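Local coordinates for WlaRA, TDP-fucose-3,4-ketoisomerase (Campylobacter jejuni subsp. jejuni 81116, PDB 5TPV), which belongs to the WxcM-like proteins of the cupin superfamily, beta-barrel proteins, and holds thymidine-5'-diphosphate in a pocket, at residues 86-98 and 120-133. Sequence-based numbering, arbitrary orientation.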
ATOM      1  N   GLY B  86       2.444   1.311  12.620  1.00 33.05           N
ATOM      2  CA  GLY B  86       3.444   1.814  11.713  1.00 40.13           C
ATOM      3  C   GLY B  86       4.168   2.996  12.306  1.00 42.05           C
ATOM      4  O   GLY B  86       3.734   3.628  13.280  1.00 44.24           O
ATOM      5  N   LEU B  87       5.278   3.301  11.661  1.00 39.08           N
ATOM      6  CA  LEU B  87       6.108   4.436  12.011  1.00 32.27           C
ATOM      7  C   LEU B  87       5.911   5.519  11.007  1.00 28.91           C
ATOM      8  O   LEU B  87       6.267   5.338   9.825  1.00 33.21           O
ATOM      9  CB  LEU B  87       7.578   4.019  11.997  1.00 38.81           C
ATOM     10  CG  LEU B  87       8.584   5.174  12.162  1.00 37.05           C
ATOM     11  CD1 LEU B  87       8.396   5.835  13.520  1.00 38.93           C
ATOM     12  CD2 LEU B  87       9.981   4.587  12.057  1.00 39.17           C
ATOM     13  N   TYR B  88       5.271   6.594  11.454  1.00 29.94           N
ATOM     14  CA  TYR B  88       5.259   7.881  10.749  1.00 27.40           C
ATOM     15  C   TYR B  88       6.554   8.674  11.004  1.00 33.41           C
ATOM     16  O   TYR B  88       6.980   8.842  12.161  1.00 34.79           O
ATOM     17  CB  TYR B  88       4.097   8.719  11.240  1.00 29.28           C
ATOM     18  CG  TYR B  88       4.185  10.142  10.740  1.00 28.52           C
ATOM     19  CD1 TYR B  88       3.754  10.471   9.475  1.00 30.17           C
ATOM     20  CD2 TYR B  88       4.777  11.141  11.515  1.00 37.75           C
ATOM     21  CE1 TYR B  88       3.913  11.742   8.961  1.00 33.38           C
ATOM     22  CE2 TYR B  88       4.929  12.434  11.024  1.00 38.29           C
ATOM     23  CZ  TYR B  88       4.483  12.734   9.767  1.00 41.05           C
ATOM     24  OH  TYR B  88       4.639  14.013   9.285  1.00 35.81           O
ATOM     25  N   ILE B  89       7.191   9.164   9.951  1.00 31.88           N
ATOM     26  CA  ILE B  89       8.262  10.128  10.117  1.00 34.49           C
ATOM     27  C   ILE B  89       8.002  11.302   9.234  1.00 32.55           C
ATOM     28  O   ILE B  89       7.504  11.170   8.133  1.00 30.33           O
ATOM     29  CB  ILE B  89       9.668   9.616   9.793  1.00 34.87           C
ATOM     30  CG1 ILE B  89       9.895   9.404   8.274  1.00 35.28           C
ATOM     31  CG2 ILE B  89       9.956   8.381  10.600  1.00 35.65           C
ATOM     32  CD1 ILE B  89      11.331   9.001   7.912  1.00 32.89           C
ATOM     33  N   ASP B  90       8.419  12.464   9.715  1.00 33.55           N
ATOM     34  CA  ASP B  90       8.256  13.708   8.930  1.00 36.77           C
ATOM     35  C   ASP B  90       9.390  13.808   7.908  1.00 31.57           C
ATOM     36  O   ASP B  90      10.328  13.000   7.921  1.00 31.42           O
ATOM     37  CB  ASP B  90       8.354  14.887   9.903  1.00 43.18           C
ATOM     38  CG  ASP B  90       7.559  16.116   9.468  1.00 47.21           C
ATOM     39  OD1 ASP B  90       7.118  16.809  10.428  1.00 43.77           O
ATOM     40  OD2 ASP B  90       7.386  16.367   8.243  1.00 35.72           O
ATOM     41  N   LYS B  91       9.325  14.796   7.041  1.00 35.42           N
ATOM     42  CA  LYS B  91      10.409  14.978   6.059  1.00 37.33           C
ATOM     43  C   LYS B  91      11.790  15.335   6.651  1.00 31.46           C
ATOM     44  O   LYS B  91      11.926  15.693   7.822  1.00 30.58           O
ATOM     45  CB  LYS B  91       9.997  16.003   5.026  1.00 33.13           C
ATOM     46  CG  LYS B  91       9.581  17.346   5.560  1.00 39.95           C
ATOM     47  CD  LYS B  91       9.379  18.317   4.404  1.00 45.18           C
ATOM     48  CE  LYS B  91       8.291  19.314   4.714  1.00 51.47           C
ATOM     49  NZ  LYS B  91       8.160  20.375   3.673  1.00 55.44           N
ATOM     50  N   MET B  92      12.853  15.138   5.878  1.00 40.17           N
ATOM     51  CA  MET B  92      14.220  15.479   6.330  1.00 37.44           C
ATOM     52  C   MET B  92      14.508  14.733   7.600  1.00 38.98           C
ATOM     53  O   MET B  92      14.965  15.274   8.633  1.00 36.28           O
ATOM     54  CB  MET B  92      14.416  17.009   6.482  1.00 39.64           C
ATOM     55  CG  MET B  92      14.733  17.681   5.167  1.00 42.72           C
ATOM     56  SD  MET B  92      16.241  16.972   4.423  1.00 44.68           S
ATOM     57  CE  MET B  92      17.536  17.904   5.234  1.00 55.80           C
ATOM     58  N   ILE B  93      14.223  13.445   7.540  1.00 40.07           N
ATOM     59  CA  ILE B  93      14.745  12.589   8.552  1.00 34.00           C
ATOM     60  C   ILE B  93      15.491  11.481   7.851  1.00 35.33           C
ATOM     61  O   ILE B  93      14.965  10.875   6.919  1.00 33.96           O
ATOM     62  CB  ILE B  93      13.602  12.102   9.436  1.00 34.59           C
ATOM     63  CG1 ILE B  93      12.909  13.307  10.083  1.00 38.80           C
ATOM     64  CG2 ILE B  93      14.132  11.093  10.449  1.00 35.89           C
ATOM     65  CD1 ILE B  93      12.020  13.005  11.275  1.00 39.06           C
ATOM     66  N   TRP B  94      16.729  11.271   8.276  1.00 36.80           N
ATOM     67  CA  TRP B  94      17.576  10.237   7.682  1.00 36.00           C
ATOM     68  C   TRP B  94      17.148   8.901   8.293  1.00 36.39           C
ATOM     69  O   TRP B  94      16.805   8.800   9.486  1.00 35.01           O
ATOM     70  CB  TRP B  94      19.018  10.486   8.051  1.00 36.02           C
ATOM     71  CG  TRP B  94      20.024   9.522   7.534  1.00 35.28           C
ATOM     72  CD1 TRP B  94      20.380   8.321   8.067  1.00 35.85           C
ATOM     73  CD2 TRP B  94      20.866   9.718   6.404  1.00 35.70           C
ATOM     74  NE1 TRP B  94      21.415   7.760   7.342  1.00 33.25           N
ATOM     75  CE2 TRP B  94      21.708   8.591   6.303  1.00 33.37           C
ATOM     76  CE3 TRP B  94      20.998  10.748   5.476  1.00 33.89           C
ATOM     77  CZ2 TRP B  94      22.654   8.450   5.299  1.00 44.03           C
ATOM     78  CZ3 TRP B  94      21.968  10.607   4.476  1.00 40.12           C
ATOM     79  CH2 TRP B  94      22.768   9.474   4.393  1.00 40.58           C
ATOM     80  N   LYS B  95      17.212   7.870   7.465  1.00 31.54           N
ATOM     81  CA  LYS B  95      16.818   6.542   7.919  1.00 35.39           C
ATOM     82  C   LYS B  95      17.643   5.448   7.279  1.00 28.99           C
ATOM     83  O   LYS B  95      18.115   5.585   6.158  1.00 30.59           O
ATOM     84  CB  LYS B  95      15.308   6.335   7.681  1.00 34.53           C
ATOM     85  CG  LYS B  95      14.882   5.703   6.372  1.00 30.01           C
ATOM     86  CD  LYS B  95      15.002   6.595   5.177  1.00 33.38           C
ATOM     87  CE  LYS B  95      14.189   7.861   5.293  1.00 34.76           C
ATOM     88  NZ  LYS B  95      14.396   8.601   4.038  1.00 35.61           N
ATOM     89  N   GLN B  96      17.795   4.386   8.035  1.00 31.00           N
ATOM     90  CA  GLN B  96      18.353   3.143   7.590  1.00 40.06           C
ATOM     91  C   GLN B  96      17.576   1.936   8.176  1.00 39.33           C
ATOM     92  O   GLN B  96      17.182   1.927   9.335  1.00 37.00           O
ATOM     93  CB  GLN B  96      19.834   3.148   7.992  1.00 40.53           C
ATOM     94  CG  GLN B  96      20.594   1.910   7.571  1.00 48.34           C
ATOM     95  CD  GLN B  96      21.983   1.855   8.206  1.00 57.86           C
ATOM     96  OE1 GLN B  96      22.114   1.844   9.429  1.00 53.34           O
ATOM     97  NE2 GLN B  96      23.024   1.806   7.370  1.00 44.29           N
ATOM     98  N   MET B  97      17.331   0.914   7.361  1.00 35.93           N
ATOM     99  CA  MET B  97      16.624  -0.287   7.796  1.00 36.47           C
ATOM    100  C   MET B  97      17.399  -1.540   7.593  1.00 32.39           C
ATOM    101  O   MET B  97      18.066  -1.674   6.585  1.00 32.16           O
ATOM    102  CB  MET B  97      15.359  -0.426   7.019  1.00 36.57           C
ATOM    103  CG  MET B  97      14.638   0.879   7.214  1.00 50.25           C
ATOM    104  SD  MET B  97      13.254   1.033   6.132  1.00 59.45           S
ATOM    105  CE  MET B  97      14.203   2.007   4.931  1.00 56.01           C
ATOM    106  N   TYR B  98      17.287  -2.433   8.566  1.00 31.85           N
ATOM    107  CA  TYR B  98      18.166  -3.562   8.638  1.00 34.85           C
ATOM    108  C   TYR B  98      17.493  -4.594   9.545  1.00 36.29           C
ATOM    109  O   TYR B  98      16.373  -4.395  10.035  1.00 33.96           O
ATOM    110  CB  TYR B  98      19.520  -3.098   9.174  1.00 39.05           C
ATOM    111  CG  TYR B  98      19.398  -2.359  10.458  1.00 39.48           C
ATOM    112  CD1 TYR B  98      19.527  -3.010  11.671  1.00 42.93           C
ATOM    113  CD2 TYR B  98      19.129  -1.012  10.466  1.00 41.33           C
ATOM    114  CE1 TYR B  98      19.381  -2.331  12.879  1.00 42.60           C
ATOM    115  CE2 TYR B  98      18.995  -0.317  11.663  1.00 42.40           C
ATOM    116  CZ  TYR B  98      19.136  -0.970  12.866  1.00 44.05           C
ATOM    117  OH  TYR B  98      18.952  -0.250  14.035  1.00 40.99           O
ATOM    118  N   ILE B 120      18.739  13.120  -0.299  1.00 36.73           N
ATOM    119  CA  ILE B 120      20.046  13.427   0.211  1.00 37.71           C
ATOM    120  C   ILE B 120      20.702  12.136   0.666  1.00 39.17           C
ATOM    121  O   ILE B 120      20.266  11.532   1.640  1.00 32.37           O
ATOM    122  CB  ILE B 120      19.928  14.405   1.373  1.00 39.41           C
ATOM    123  CG1 ILE B 120      19.145  15.614   0.896  1.00 39.16           C
ATOM    124  CG2 ILE B 120      21.320  14.791   1.867  1.00 46.59           C
ATOM    125  CD1 ILE B 120      18.620  16.393   2.061  1.00 55.80           C
ATOM    126  N   TYR B 121      21.737  11.743  -0.078  1.00 37.19           N
ATOM    127  CA  TYR B 121      22.494  10.529   0.180  1.00 39.48           C
ATOM    128  C   TYR B 121      23.765  10.758   0.990  1.00 41.76           C
ATOM    129  O   TYR B 121      24.412   9.804   1.433  1.00 40.75           O
ATOM    130  CB  TYR B 121      22.914   9.921  -1.155  1.00 42.32           C
ATOM    131  CG  TYR B 121      21.779   9.290  -1.934  1.00 45.23           C
ATOM    132  CD1 TYR B 121      21.225   8.089  -1.515  1.00 45.35           C
ATOM    133  CD2 TYR B 121      21.310   9.836  -3.133  1.00 47.03           C
ATOM    134  CE1 TYR B 121      20.223   7.448  -2.255  1.00 50.03           C
ATOM    135  CE2 TYR B 121      20.301   9.206  -3.881  1.00 45.69           C
ATOM    136  CZ  TYR B 121      19.749   8.014  -3.444  1.00 48.68           C
ATOM    137  OH  TYR B 121      18.717   7.366  -4.149  1.00 56.22           O
ATOM    138  N   ASP B 122      24.127  12.014   1.201  1.00 38.92           N
ATOM    139  CA  ASP B 122      25.314  12.286   1.987  1.00 45.73           C
ATOM    140  C   ASP B 122      24.994  12.850   3.358  1.00 40.88           C
ATOM    141  O   ASP B 122      24.578  14.006   3.485  1.00 42.66           O
ATOM    142  CB  ASP B 122      26.220  13.274   1.247  1.00 52.75           C
ATOM    143  CG  ASP B 122      27.643  13.340   1.835  1.00 60.69           C
ATOM    144  OD1 ASP B 122      28.580  13.306   1.008  1.00 61.74           O
ATOM    145  OD2 ASP B 122      27.827  13.448   3.080  1.00 53.09           O
ATOM    146  N   TYR B 123      25.259  12.047   4.379  1.00 45.66           N
ATOM    147  CA  TYR B 123      24.887  12.388   5.746  1.00 51.78           C
ATOM    148  C   TYR B 123      25.433  13.734   6.211  1.00 42.47           C
ATOM    149  O   TYR B 123      24.735  14.523   6.830  1.00 51.00           O
ATOM    150  CB  TYR B 123      25.312  11.267   6.688  1.00 48.76           C
ATOM    151  CG  TYR B 123      24.899  11.533   8.096  1.00 51.82           C
ATOM    152  CD1 TYR B 123      23.571  11.392   8.467  1.00 51.59           C
ATOM    153  CD2 TYR B 123      25.834  11.923   9.067  1.00 51.30           C
ATOM    154  CE1 TYR B 123      23.172  11.647   9.756  1.00 45.08           C
ATOM    155  CE2 TYR B 123      25.446  12.204  10.366  1.00 44.48           C
ATOM    156  CZ  TYR B 123      24.113  12.046  10.715  1.00 52.76           C
ATOM    157  OH  TYR B 123      23.699  12.269  12.016  1.00 43.49           O
ATOM    158  N   LYS B 124      26.685  13.987   5.891  1.00 52.23           N
ATOM    159  CA  LYS B 124      27.361  15.233   6.242  1.00 56.86           C
ATOM    160  C   LYS B 124      26.534  16.429   5.763  1.00 48.01           C
ATOM    161  O   LYS B 124      26.172  17.299   6.556  1.00 42.97           O
ATOM    162  CB  LYS B 124      28.791  15.309   5.641  1.00 74.73           C
ATOM    163  CG  LYS B 124      29.652  14.032   5.594  1.00 90.48           C
ATOM    164  CD  LYS B 124      30.421  13.745   6.881  1.00101.65           C
ATOM    165  CE  LYS B 124      31.655  14.631   7.026  1.00105.66           C
ATOM    166  NZ  LYS B 124      31.876  15.068   8.435  1.00102.36           N
ATOM    167  N   TYR B 125      26.212  16.458   4.470  1.00 42.13           N
ATOM    168  CA  TYR B 125      25.339  17.504   3.929  1.00 45.53           C
ATOM    169  C   TYR B 125      23.874  17.440   4.405  1.00 49.40           C
ATOM    170  O   TYR B 125      23.220  18.482   4.528  1.00 48.19           O
ATOM    171  CB  TYR B 125      25.428  17.526   2.393  1.00 49.71           C
ATOM    172  CG  TYR B 125      26.873  17.750   2.012  1.00 54.16           C
ATOM    173  CD1 TYR B 125      27.516  18.930   2.414  1.00 53.07           C
ATOM    174  CD2 TYR B 125      27.618  16.753   1.369  1.00 58.54           C
ATOM    175  CE1 TYR B 125      28.849  19.132   2.143  1.00 65.44           C
ATOM    176  CE2 TYR B 125      28.958  16.947   1.089  1.00 68.53           C
ATOM    177  CZ  TYR B 125      29.550  18.143   1.483  1.00 70.23           C
ATOM    178  OH  TYR B 125      30.860  18.380   1.232  1.00 63.76           O
ATOM    179  N   PHE B 126      23.377  16.241   4.707  1.00 40.65           N
ATOM    180  CA  PHE B 126      22.087  16.141   5.425  1.00 42.72           C
ATOM    181  C   PHE B 126      22.109  16.989   6.701  1.00 40.31           C
ATOM    182  O   PHE B 126      21.192  17.799   6.926  1.00 39.01           O
ATOM    183  CB  PHE B 126      21.650  14.685   5.732  1.00 36.21           C
ATOM    184  CG  PHE B 126      20.504  14.600   6.722  1.00 38.97           C
ATOM    185  CD1 PHE B 126      19.244  15.041   6.370  1.00 38.16           C
ATOM    186  CD2 PHE B 126      20.723  14.204   8.035  1.00 34.87           C
ATOM    187  CE1 PHE B 126      18.192  15.015   7.270  1.00 35.25           C
ATOM    188  CE2 PHE B 126      19.685  14.169   8.938  1.00 33.61           C
ATOM    189  CZ  PHE B 126      18.408  14.542   8.541  1.00 33.12           C
ATOM    190  N   CYS B 127      23.145  16.796   7.519  1.00 38.56           N
ATOM    191  CA  CYS B 127      23.256  17.526   8.798  1.00 46.99           C
ATOM    192  C   CYS B 127      23.352  19.034   8.568  1.00 43.18           C
ATOM    193  O   CYS B 127      22.696  19.817   9.244  1.00 42.86           O
ATOM    194  CB  CYS B 127      24.423  17.035   9.665  1.00 48.04           C
ATOM    195  SG  CYS B 127      24.326  15.334  10.280  1.00 50.29           S
ATOM    196  N   GLU B 128      24.101  19.438   7.554  1.00 48.92           N
ATOM    197  CA  GLU B 128      24.255  20.866   7.222  1.00 50.87           C
ATOM    198  C   GLU B 128      22.912  21.450   6.780  1.00 55.02           C
ATOM    199  O   GLU B 128      22.479  22.496   7.304  1.00 48.53           O
ATOM    200  CB  GLU B 128      25.321  21.011   6.116  1.00 61.09           C
ATOM    201  CG  GLU B 128      26.146  22.294   6.074  1.00 80.63           C
ATOM    202  CD  GLU B 128      27.313  22.203   5.091  1.00 93.72           C
ATOM    203  OE1 GLU B 128      27.099  22.342   3.853  1.00 78.98           O
ATOM    204  OE2 GLU B 128      28.455  21.979   5.567  1.00 95.25           O
ATOM    205  N   LEU B 129      22.246  20.797   5.817  1.00 43.80           N
ATOM    206  CA  LEU B 129      20.945  21.333   5.334  1.00 42.40           C
ATOM    207  C   LEU B 129      19.894  21.394   6.465  1.00 46.43           C
ATOM    208  O   LEU B 129      19.168  22.390   6.669  1.00 46.23           O
ATOM    209  CB  LEU B 129      20.450  20.526   4.141  1.00 42.80           C
ATOM    210  CG  LEU B 129      21.361  20.566   2.889  1.00 51.23           C
ATOM    211  CD1 LEU B 129      20.822  19.684   1.775  1.00 45.43           C
ATOM    212  CD2 LEU B 129      21.556  21.977   2.318  1.00 52.35           C
ATOM    213  N   LYS B 130      19.895  20.346   7.281  1.00 45.27           N
ATOM    214  CA  LYS B 130      18.940  20.252   8.381  1.00 53.76           C
ATOM    215  C   LYS B 130      19.234  21.287   9.486  1.00 48.35           C
ATOM    216  O   LYS B 130      18.347  22.023   9.888  1.00 53.58           O
ATOM    217  CB  LYS B 130      18.991  18.814   8.915  1.00 51.85           C
ATOM    218  CG  LYS B 130      18.066  18.501  10.075  1.00 58.45           C
ATOM    219  CD  LYS B 130      16.640  18.260   9.594  1.00 47.19           C
ATOM    220  CE  LYS B 130      15.879  17.574  10.707  1.00 48.99           C
ATOM    221  NZ  LYS B 130      14.458  17.399  10.310  1.00 54.31           N
ATOM    222  N   ASN B 131      20.467  21.325   9.997  1.00 61.92           N
ATOM    223  CA  ASN B 131      20.919  22.405  10.905  1.00 59.13           C
ATOM    224  C   ASN B 131      20.588  23.828  10.411  1.00 65.79           C
ATOM    225  O   ASN B 131      20.213  24.690  11.204  1.00 67.96           O
ATOM    226  CB  ASN B 131      22.418  22.281  11.200  1.00 61.13           C
ATOM    227  CG  ASN B 131      22.768  20.990  11.935  1.00 75.24           C
ATOM    228  OD1 ASN B 131      21.906  20.148  12.195  1.00 71.49           O
ATOM    229  ND2 ASN B 131      24.048  20.811  12.257  1.00 85.85           N
ATOM    230  N   ASN B 132      20.687  24.054   9.103  1.00 56.22           N
ATOM    231  CA  ASN B 132      20.301  25.330   8.505  1.00 53.48           C
ATOM    232  C   ASN B 132      18.794  25.593   8.536  1.00 61.02           C
ATOM    233  O   ASN B 132      18.369  26.731   8.791  1.00 52.51           O
ATOM    234  CB  ASN B 132      20.809  25.425   7.034  1.00 53.93           C
ATOM    235  CG  ASN B 132      19.987  26.398   6.207  1.00 68.38           C
ATOM    236  OD1 ASN B 132      20.302  27.586   6.149  1.00 72.53           O
ATOM    237  ND2 ASN B 132      18.881  25.918   5.627  1.00 81.65           N
ATOM    238  N   ILE B 133      18.008  24.565   8.188  1.00 64.43           N
ATOM    239  CA  ILE B 133      16.535  24.629   8.227  1.00 56.45           C
ATOM    240  C   ILE B 133      16.037  24.948   9.645  1.00 60.69           C
ATOM    241  O   ILE B 133      15.183  25.840   9.828  1.00 58.50           O
ATOM    242  CB  ILE B 133      15.912  23.307   7.709  1.00 61.11           C
ATOM    243  CG1 ILE B 133      15.986  23.283   6.168  1.00 63.25           C
ATOM    244  CG2 ILE B 133      14.454  23.151   8.137  1.00 55.73           C
ATOM    245  CD1 ILE B 133      16.038  21.894   5.551  1.00 71.70           C
TER
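Trp94 and Tyr123 make an edge-to-face aromatic pair: the Tyr123 edge points at one face of the indole, with CD1 3.8 Å from Trp94 CD2 and the planes at 79°. Tyr123 CB adds a CH-pi contact, 4.1 Å from the centroid of the indole six-membered ring, while Tyr121 O lies at the indole edge, 3.4 Å from CH2. Phe126 completes the cluster. With CG anti to the backbone N (chi1 167°), its ring reaches the strand start, where Trp94 CB sits over one face, 4.2 Å from the centroid; CB of Lys130, one turn on in the same helix, lies over the opposite face toward the rim.

The contact docks the C-terminal helix, starting at Tyr123, against the turn after strand 85-89 and the start of strand 94-98; the two strands lie in different antiparallel sheets of the cupin fold. Ala50 of strand 46-51 also touches Trp94 and Phe126. At the helix start, Asp122 is the N-cap, its OD2 accepting a weak bond from Lys124 N; the neighbouring Tyr121 hydroxyl binds thymidine-5'-diphosphate.

Apolar packing centres on Met92, whose chain bends at chi2 and chi3, bringing its end toward the helix. Its SD meets Ile120 CD1 at 3.4 Å and approaches the Phe126 edge in a Met-aromatic contact, while CE lies 3.5 Å from Phe126 CD1.

The polar link is Lys130 NZ to Met92 O, 2.8 Å, with the donor tilted 30° from the carbonyl plane.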